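Local coordinates for protein putative fimbriae assembly chaperone (Salmonella typhimurium, PDB 2CO7) that probably acts as a periplasmic chaperone that helps fimbrial (pilus) subunits fold and assemble, at residues Ala57-Met62 against Asp126-Arg131; Ser74-Val79 against Val95-Val100; Trp148-Asn153 against Val170-Lys175. All coordinates share one frame; numbering follows the deposited sequence.

Contact 1: residues Ala57-Met62 against Asp126-Arg131; sequences APFLVM and DKLIFR. With SO4 (sulfate ion), chain D.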
loop_
_atom_site.group_PDB
_atom_site.type_symbol
_atom_site.label_atom_id
_atom_site.label_comp_id
_atom_site.label_asym_id
_atom_site.label_seq_id
_atom_site.Cartn_x
_atom_site.Cartn_y
_atom_site.Cartn_z
ATOM N N ALA B 57 -3.258 -15.229 -8.067
ATOM C CA ALA B 57 -4.374 -14.749 -8.891
ATOM C C ALA B 57 -4.124 -15.178 -10.332
ATOM O O ALA B 57 -2.955 -15.365 -10.725
ATOM C CB ALA B 57 -4.477 -13.227 -8.811
ATOM N N PRO B 58 -5.206 -15.380 -11.112
ATOM C CA PRO B 58 -5.075 -15.946 -12.458
ATOM C C PRO B 58 -4.703 -14.850 -13.456
ATOM O O PRO B 58 -5.407 -14.665 -14.474
ATOM C CB PRO B 58 -6.490 -16.473 -12.739
ATOM C CG PRO B 58 -7.390 -15.556 -11.979
ATOM C CD PRO B 58 -6.621 -15.130 -10.745
ATOM N N PHE B 59 -3.648 -14.098 -13.140
ATOM C CA PHE B 59 -3.170 -13.065 -14.063
ATOM C C PHE B 59 -1.678 -13.144 -14.177
ATOM O O PHE B 59 -1.013 -13.574 -13.242
ATOM C CB PHE B 59 -3.519 -11.680 -13.569
ATOM C CG PHE B 59 -4.991 -11.390 -13.559
ATOM C CD1 PHE B 59 -5.564 -10.648 -14.597
ATOM C CD2 PHE B 59 -5.799 -11.854 -12.518
ATOM C CE1 PHE B 59 -6.944 -10.367 -14.611
ATOM C CE2 PHE B 59 -7.190 -11.594 -12.520
ATOM C CZ PHE B 59 -7.752 -10.839 -13.573
ATOM N N LEU B 60 -1.156 -12.683 -15.309
ATOM C CA LEU B 60 0.268 -12.610 -15.510
ATOM C C LEU B 60 0.599 -11.185 -15.900
ATOM O O LEU B 60 -0.166 -10.534 -16.607
ATOM C CB LEU B 60 0.699 -13.592 -16.584
ATOM C CG LEU B 60 1.209 -14.990 -16.190
ATOM C CD1 LEU B 60 0.773 -15.448 -14.846
ATOM C CD2 LEU B 60 0.864 -16.059 -17.261
ATOM N N VAL B 61 1.708 -10.687 -15.372
ATOM C CA VAL B 61 2.229 -9.391 -15.774
ATOM C C VAL B 61 3.495 -9.605 -16.571
ATOM O O VAL B 61 4.372 -10.394 -16.181
ATOM C CB VAL B 61 2.513 -8.432 -14.571
ATOM C CG1 VAL B 61 2.972 -7.039 -15.093
ATOM C CG2 VAL B 61 1.301 -8.265 -13.727
ATOM N N MET B 62 3.575 -8.889 -17.694
ATOM C CA MET B 62 4.675 -9.006 -18.662
ATOM C C MET B 62 5.331 -7.653 -18.916
ATOM O O MET B 62 4.645 -6.709 -19.335
ATOM C CB MET B 62 4.159 -9.504 -20.017
ATOM C CG MET B 62 3.915 -11.007 -20.145
ATOM S SD MET B 62 2.843 -11.377 -21.540
ATOM C CE MET B 62 1.316 -10.733 -20.865
ATOM N N ASP B 126 -1.323 -1.636 -6.674
ATOM C CA ASP B 126 -2.616 -1.054 -7.102
ATOM C C ASP B 126 -3.670 -2.133 -7.082
ATOM O O ASP B 126 -3.397 -3.293 -7.405
ATOM C CB ASP B 126 -2.572 -0.591 -8.573
ATOM C CG ASP B 126 -1.892 0.753 -8.785
ATOM O OD1 ASP B 126 -1.954 1.170 -9.948
ATOM O OD2 ASP B 126 -1.348 1.382 -7.861
ATOM N N LYS B 127 -4.907 -1.741 -6.780
ATOM C CA LYS B 127 -6.023 -2.632 -7.060
ATOM C C LYS B 127 -6.132 -2.909 -8.551
ATOM O O LYS B 127 -6.078 -1.980 -9.388
ATOM C CB LYS B 127 -7.338 -2.052 -6.521
ATOM C CG LYS B 127 -7.295 -1.832 -5.025
ATOM C CD LYS B 127 -8.522 -1.070 -4.520
ATOM C CE LYS B 127 -8.377 -0.853 -2.998
ATOM N NZ LYS B 127 -9.349 0.172 -2.464
ATOM N N LEU B 128 -6.260 -4.204 -8.850
ATOM C CA LEU B 128 -6.541 -4.682 -10.200
ATOM C C LEU B 128 -7.934 -5.321 -10.121
ATOM O O LEU B 128 -8.127 -6.424 -9.557
ATOM C CB LEU B 128 -5.490 -5.701 -10.641
ATOM C CG LEU B 128 -5.813 -6.459 -11.934
ATOM C CD1 LEU B 128 -5.842 -5.416 -13.100
ATOM C CD2 LEU B 128 -4.737 -7.523 -12.213
ATOM N N ILE B 129 -8.900 -4.624 -10.676
ATOM C CA ILE B 129 -10.307 -4.978 -10.445
ATOM C C ILE B 129 -10.864 -5.610 -11.680
ATOM O O ILE B 129 -10.989 -4.945 -12.731
ATOM C CB ILE B 129 -11.165 -3.783 -9.940
ATOM C CG1 ILE B 129 -10.548 -3.174 -8.649
ATOM C CG2 ILE B 129 -12.639 -4.209 -9.636
ATOM C CD1 ILE B 129 -11.155 -1.779 -8.200
ATOM N N PHE B 130 -11.232 -6.891 -11.530
ATOM C CA PHE B 130 -11.791 -7.629 -12.642
ATOM C C PHE B 130 -13.308 -7.427 -12.752
ATOM O O PHE B 130 -14.017 -7.722 -11.810
ATOM C CB PHE B 130 -11.425 -9.117 -12.548
ATOM C CG PHE B 130 -11.902 -9.910 -13.719
ATOM C CD1 PHE B 130 -11.188 -9.890 -14.923
ATOM C CD2 PHE B 130 -13.056 -10.693 -13.620
ATOM C CE1 PHE B 130 -11.645 -10.681 -16.055
ATOM C CE2 PHE B 130 -13.508 -11.468 -14.702
ATOM C CZ PHE B 130 -12.799 -11.454 -15.926
ATOM N N ARG B 131 -13.773 -6.944 -13.899
ATOM C CA ARG B 131 -15.196 -6.653 -14.119
ATOM C C ARG B 131 -15.766 -7.548 -15.244
ATOM O O ARG B 131 -15.482 -7.344 -16.470
ATOM C CB ARG B 131 -15.388 -5.158 -14.418
ATOM C CG ARG B 131 -16.880 -4.724 -14.477
ATOM C CD ARG B 131 -17.001 -3.253 -14.620
ATOM N NE ARG B 131 -16.386 -2.579 -13.459
ATOM C CZ ARG B 131 -16.068 -1.296 -13.414
ATOM N NH1 ARG B 131 -16.307 -0.487 -14.462
ATOM N NH2 ARG B 131 -15.507 -0.818 -12.315
HETATM S S SO4 D . -9.022 1.084 1.210
HETATM O O1 SO4 D . -8.160 2.066 1.893
HETATM O O2 SO4 D . -8.245 0.356 0.216
HETATM O O3 SO4 D . -9.518 0.208 2.269
HETATM O O4 SO4 D . -10.222 1.723 0.641
#
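Methyl CD2 of L128 lies over one face of the F59 ring, and F130 CD1 is at its edge. The L128 methyl sits 4.2 Å from the centroid of the F59 ring, 17° off the ring normal. This is a CH-pi contact. The methyl is displaced a little toward the rim, and its nearest ring atom is F59 CD1, 4.0 Å from L128 CD2. At the far end of the ring, F59 CZ lies 3.8 Å from F130 CD1, which is close to the plane of the F59 ring. F59 CZ also comes within 4.2 Å of F130 CB. Y23 adds an edge-to-face ring contact to F59.

F59 has CG beside the backbone N (chi1 -67°), which sends the ring across to strand 116-131. L128 and F130 alternate with I129, whose CB points away, so both face strand 59-68. The two strands exchange no hydrogen bond here. Their closest alpha carbons, F59 CA and L128 CA, are 9.8 Å apart. This is packing inside the immunoglobulin-like PapD N-terminal domain, and I78 and V48 also touch L128.

On strand 116-131, K127 has an extended chain beyond CG. Its NZ donates a hydrogen bond to O2 of a sulfate ion at 2.9 Å and also bonds N166 and the backbone of the chain of another protein. The sulfate probably comes from the crystallisation liquor. All three side chains that touch between the strands are apolar and buried. The pairing therefore depends on close fit and burial away from water, while the charge of K127 is spent on the sulfate and its other polar partners.

Contact 2: residues Ser74-Val79 against Val95-Val100; sequences SQLRIV and VCIKAV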
loop_
_atom_site.group_PDB
_atom_site.type_symbol
_atom_site.label_atom_id
_atom_site.label_comp_id
_atom_site.label_asym_id
_atom_site.label_seq_id
_atom_site.Cartn_x
_atom_site.Cartn_y
_atom_site.Cartn_z
ATOM N N SER B 74 8.197 2.677 -18.999
ATOM C CA SER B 74 7.878 1.430 -19.674
ATOM C C SER B 74 6.402 1.101 -19.406
ATOM O O SER B 74 5.778 1.711 -18.536
ATOM C CB SER B 74 8.721 0.295 -19.111
ATOM O OG SER B 74 8.646 -0.805 -20.005
ATOM N N GLN B 75 5.881 0.126 -20.146
ATOM C CA GLN B 75 4.524 -0.359 -19.944
ATOM C C GLN B 75 4.551 -1.812 -19.525
ATOM O O GLN B 75 5.338 -2.620 -20.047
ATOM C CB GLN B 75 3.705 -0.227 -21.239
ATOM C CG GLN B 75 3.610 1.168 -21.799
ATOM C CD GLN B 75 2.603 2.072 -21.074
ATOM O OE1 GLN B 75 2.591 3.286 -21.306
ATOM N NE2 GLN B 75 1.765 1.497 -20.208
ATOM N N LEU B 76 3.695 -2.157 -18.582
ATOM C CA LEU B 76 3.512 -3.534 -18.237
ATOM C C LEU B 76 2.216 -3.957 -18.852
ATOM O O LEU B 76 1.265 -3.188 -18.833
ATOM C CB LEU B 76 3.412 -3.660 -16.744
ATOM C CG LEU B 76 4.543 -2.991 -15.979
ATOM C CD1 LEU B 76 4.283 -3.183 -14.512
ATOM C CD2 LEU B 76 5.903 -3.580 -16.421
ATOM N N ARG B 77 2.172 -5.171 -19.389
ATOM C CA ARG B 77 0.942 -5.743 -19.885
ATOM C C ARG B 77 0.410 -6.719 -18.845
ATOM O O ARG B 77 1.142 -7.595 -18.386
ATOM C CB ARG B 77 1.269 -6.522 -21.161
ATOM C CG ARG B 77 0.164 -7.443 -21.653
ATOM C CD ARG B 77 -0.842 -6.726 -22.554
ATOM N NE ARG B 77 -1.427 -7.678 -23.497
ATOM C CZ ARG B 77 -2.608 -7.521 -24.093
ATOM N NH1 ARG B 77 -3.340 -6.437 -23.849
ATOM N NH2 ARG B 77 -3.057 -8.444 -24.938
ATOM N N ILE B 78 -0.876 -6.626 -18.534
ATOM C CA ILE B 78 -1.503 -7.533 -17.564
ATOM C C ILE B 78 -2.565 -8.355 -18.302
ATOM O O ILE B 78 -3.403 -7.778 -18.960
ATOM C CB ILE B 78 -2.201 -6.730 -16.440
ATOM C CG1 ILE B 78 -1.209 -5.800 -15.716
ATOM C CG2 ILE B 78 -2.905 -7.707 -15.479
ATOM C CD1 ILE B 78 -1.856 -4.690 -14.875
ATOM N N VAL B 79 -2.531 -9.687 -18.194
ATOM C CA VAL B 79 -3.456 -10.527 -18.976
ATOM C C VAL B 79 -4.025 -11.615 -18.063
ATOM O O VAL B 79 -3.288 -12.195 -17.257
ATOM C CB VAL B 79 -2.776 -11.131 -20.267
ATOM C CG1 VAL B 79 -2.322 -10.050 -21.244
ATOM C CG2 VAL B 79 -1.585 -12.010 -19.908
ATOM N N VAL B 95 -1.974 -5.651 -8.132
ATOM C CA VAL B 95 -0.800 -5.674 -9.011
ATOM C C VAL B 95 0.270 -4.844 -8.282
ATOM O O VAL B 95 0.070 -3.675 -8.006
ATOM C CB VAL B 95 -1.137 -5.217 -10.482
ATOM C CG1 VAL B 95 -1.707 -3.771 -10.577
ATOM C CG2 VAL B 95 0.079 -5.356 -11.384
ATOM N N CYS B 96 1.397 -5.498 -7.995
ATOM C CA CYS B 96 2.453 -4.936 -7.166
ATOM C C CYS B 96 3.738 -4.826 -7.974
ATOM O O CYS B 96 4.067 -5.703 -8.769
ATOM C CB CYS B 96 2.704 -5.849 -5.992
ATOM S SG CYS B 96 1.356 -5.913 -4.790
ATOM N N ILE B 97 4.437 -3.732 -7.743
ATOM C CA ILE B 97 5.668 -3.402 -8.442
ATOM C C ILE B 97 6.707 -3.262 -7.357
ATOM O O ILE B 97 6.568 -2.367 -6.515
ATOM C CB ILE B 97 5.520 -2.011 -9.152
ATOM C CG1 ILE B 97 4.408 -2.010 -10.206
ATOM C CG2 ILE B 97 6.862 -1.501 -9.723
ATOM C CD1 ILE B 97 4.420 -3.163 -11.120
ATOM N N LYS B 98 7.690 -4.165 -7.350
ATOM C CA LYS B 98 8.821 -4.102 -6.415
ATOM C C LYS B 98 10.003 -3.464 -7.126
ATOM O O LYS B 98 10.412 -3.932 -8.207
ATOM C CB LYS B 98 9.252 -5.501 -5.957
ATOM C CG LYS B 98 10.413 -5.469 -4.930
ATOM C CD LYS B 98 10.949 -6.865 -4.572
ATOM C CE LYS B 98 9.844 -7.762 -4.009
ATOM N NZ LYS B 98 9.450 -7.290 -2.639
ATOM N N ALA B 99 10.562 -2.429 -6.500
ATOM C CA ALA B 99 11.673 -1.678 -7.109
ATOM C C ALA B 99 12.851 -1.746 -6.152
ATOM O O ALA B 99 12.714 -1.526 -4.946
ATOM C CB ALA B 99 11.274 -0.235 -7.405
ATOM N N VAL B 100 14.008 -2.049 -6.721
ATOM C CA VAL B 100 15.217 -2.342 -5.963
ATOM C C VAL B 100 16.396 -1.555 -6.570
ATOM O O VAL B 100 16.732 -1.753 -7.740
ATOM C CB VAL B 100 15.483 -3.876 -5.970
ATOM C CG1 VAL B 100 16.778 -4.201 -5.327
ATOM C CG2 VAL B 100 14.311 -4.620 -5.272
#
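L76 reaches from strand 73-80 toward I97 of strand 91-100. The bond from CA to CB is directed toward that strand. CB and CG only carry the chain across. CG lies beside the backbone N (chi1 -52°), and chi2 of 179° carries CD1 farther out to the tip. There L76 CD1 meets I97 CD1, methyl to methyl, at 3.4 Å. This is a close approach for two methyl carbons, so packing is tight here. The two side chains approach tip to tip. Outside the pair, L76 also packs on V61, F66, S46 and V34.

The two strands are not sheet neighbours. They meet through side chains alone, across the interior of the immunoglobulin-like beta sandwich of the PapD N-terminal domain, and L76 CA is 10.0 Å from I97 CA. The neighbouring residue C96 takes no part in the contact and forms a disulfide with C125 of strand 116-131.

Two residues along each strand, the second pair is less direct. I78 CD1 touches V95 CG2 at 4.0 Å, and the side chains run at a slant to each other. The touching methyl of V95 is the one opposite the backbone N. L32 of strand 30-35 packs on V95, while V14 and L16 of strand 10-16 reach I97.

Contact 3: residues Trp148-Asn153 against Val170-Lys175; sequences WVETGN and VTVGGK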
loop_
_atom_site.group_PDB
_atom_site.type_symbol
_atom_site.label_atom_id
_atom_site.label_comp_id
_atom_site.label_asym_id
_atom_site.label_seq_id
_atom_site.Cartn_x
_atom_site.Cartn_y
_atom_site.Cartn_z
ATOM N N TRP B 148 -26.910 2.678 4.893
ATOM C CA TRP B 148 -26.148 2.980 6.092
ATOM C C TRP B 148 -27.018 2.769 7.306
ATOM O O TRP B 148 -28.231 3.069 7.308
ATOM C CB TRP B 148 -25.577 4.418 6.044
ATOM C CG TRP B 148 -24.678 4.701 4.827
ATOM C CD1 TRP B 148 -25.085 4.957 3.540
ATOM C CD2 TRP B 148 -23.240 4.767 4.809
ATOM N NE1 TRP B 148 -23.992 5.168 2.729
ATOM C CE2 TRP B 148 -22.848 5.059 3.480
ATOM C CE3 TRP B 148 -22.244 4.615 5.793
ATOM C CZ2 TRP B 148 -21.504 5.217 3.108
ATOM C CZ3 TRP B 148 -20.910 4.768 5.422
ATOM C CH2 TRP B 148 -20.553 5.046 4.085
ATOM N N VAL B 149 -26.415 2.220 8.349
ATOM C CA VAL B 149 -27.119 1.979 9.592
ATOM C C VAL B 149 -26.182 2.490 10.675
ATOM O O VAL B 149 -24.986 2.206 10.641
ATOM C CB VAL B 149 -27.432 0.470 9.778
ATOM C CG1 VAL B 149 -28.260 0.233 11.032
ATOM C CG2 VAL B 149 -28.157 -0.079 8.564
ATOM N N GLU B 150 -26.718 3.276 11.603
ATOM C CA GLU B 150 -25.942 3.757 12.753
ATOM C C GLU B 150 -26.576 3.225 14.026
ATOM O O GLU B 150 -27.751 3.467 14.263
ATOM C CB GLU B 150 -25.904 5.294 12.802
ATOM C CG GLU B 150 -25.422 5.948 11.498
ATOM C CD GLU B 150 -25.450 7.473 11.537
ATOM O OE1 GLU B 150 -25.089 8.096 10.526
ATOM O OE2 GLU B 150 -25.828 8.047 12.569
ATOM N N THR B 151 -25.812 2.466 14.809
ATOM C CA THR B 151 -26.233 2.118 16.166
ATOM C C THR B 151 -25.076 2.393 17.103
ATOM O O THR B 151 -23.973 1.874 16.897
ATOM C CB THR B 151 -26.693 0.645 16.349
ATOM O OG1 THR B 151 -25.822 -0.030 17.266
ATOM C CG2 THR B 151 -26.775 -0.111 15.032
ATOM N N GLY B 152 -25.344 3.197 18.133
ATOM C CA GLY B 152 -24.312 3.656 19.053
ATOM C C GLY B 152 -23.158 4.248 18.275
ATOM O O GLY B 152 -23.357 5.085 17.379
ATOM N N ASN B 153 -21.953 3.792 18.598
ATOM C CA ASN B 153 -20.753 4.276 17.923
ATOM C C ASN B 153 -20.473 3.531 16.616
ATOM O O ASN B 153 -19.474 3.791 15.946
ATOM C CB ASN B 153 -19.543 4.215 18.867
ATOM C CG ASN B 153 -18.480 5.270 18.535
ATOM O OD1 ASN B 153 -17.291 5.070 18.809
ATOM N ND2 ASN B 153 -18.906 6.396 17.950
ATOM N N VAL B 170 -15.647 10.363 3.188
ATOM C CA VAL B 170 -16.832 10.038 4.013
ATOM C C VAL B 170 -16.996 10.946 5.267
ATOM O O VAL B 170 -16.057 11.101 6.049
ATOM C CB VAL B 170 -16.809 8.546 4.490
ATOM C CG1 VAL B 170 -18.072 8.213 5.244
ATOM C CG2 VAL B 170 -16.621 7.576 3.322
ATOM N N THR B 171 -18.187 11.518 5.471
ATOM C CA THR B 171 -18.479 12.279 6.689
ATOM C C THR B 171 -19.808 11.883 7.321
ATOM O O THR B 171 -20.730 11.466 6.625
ATOM C CB THR B 171 -18.507 13.822 6.457
ATOM O OG1 THR B 171 -19.417 14.144 5.384
ATOM C CG2 THR B 171 -17.098 14.345 6.146
ATOM N N VAL B 172 -19.886 11.998 8.642
ATOM C CA VAL B 172 -21.117 11.744 9.386
ATOM C C VAL B 172 -21.437 12.989 10.209
ATOM O O VAL B 172 -20.654 13.395 11.067
ATOM C CB VAL B 172 -21.006 10.466 10.276
ATOM C CG1 VAL B 172 -22.215 10.331 11.195
ATOM C CG2 VAL B 172 -20.854 9.223 9.381
ATOM N N GLY B 173 -22.591 13.594 9.929
ATOM C CA GLY B 173 -22.914 14.923 10.444
ATOM C C GLY B 173 -21.748 15.890 10.287
ATOM O O GLY B 173 -21.439 16.665 11.200
ATOM N N GLY B 174 -21.099 15.834 9.128
ATOM C CA GLY B 174 -19.963 16.695 8.819
ATOM C C GLY B 174 -18.612 16.285 9.382
ATOM O O GLY B 174 -17.596 16.854 8.989
ATOM N N LYS B 175 -18.596 15.328 10.312
ATOM C CA LYS B 175 -17.351 14.844 10.919
ATOM C C LYS B 175 -16.737 13.786 9.999
ATOM O O LYS B 175 -17.426 12.819 9.651
ATOM C CB LYS B 175 -17.594 14.226 12.313
ATOM C CG LYS B 175 -18.690 14.892 13.186
ATOM C CD LYS B 175 -18.165 15.940 14.162
ATOM C CE LYS B 175 -19.324 16.709 14.810
ATOM N NZ LYS B 175 -20.472 15.805 15.154
#
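W148 brings the far end of its indole against V170. The touching atom is CH2 of the six-membered ring, and V170 CG1 lies 4.2 Å from W148 CH2. The methyl approaches the ring obliquely, and the two side chains slant past each other. CG of W148 stands beside the backbone N (chi1 -58°), and the indole carries its six-membered ring about halfway to the V170 backbone. V170 uses the methyl placed opposite its own backbone N.

Two residues on, E150 and V172 extend toward each other from opposite sides of the gap. The glutamate chain is extended beyond CG, and its carboxylate oxygen OE1 comes 3.7 Å from V172 CG1. This is a van der Waals touch. The other oxygen, OE2, takes a weak hydrogen bond from the backbone N of G199. No hydrogen bond joins the two segments.

A type I' turn through G173 and G174, closed by K175 N to V172 O at 2.9 Å, makes a tight beta hairpin of strands 170-172 and 175-176. The contact packs one sheet of the PapD-like C-terminal domain against another. Strand 147-151 is an edge of the three-stranded sheet, beside strand 154-159. Strand 170-172 pairs with strand 201-205, whose W203 and I201 also touch W148.

Contacts 1 and 2 lie close together in the N-terminal domain, with centres 10 Å apart. Their strands are sheet neighbours: 59-68 beside 73-80, and 116-131 beside 91-100. The backbone links them too, since M62 N is 2.8 Å from R77 O and D126 N is 2.8 Å from V95 O, both probable hydrogen bonds. Contact 3 stands apart, its centre 34 Å from contact 1 and 38 Å from contact 2, and shares no strand with them. All three are mainly buried. Contact 1 is aromatic and aliphatic, contact 2 purely aliphatic. Contact 3 alone brings in a carboxylate, from the partly exposed E150, and lies beside exposed turn residues.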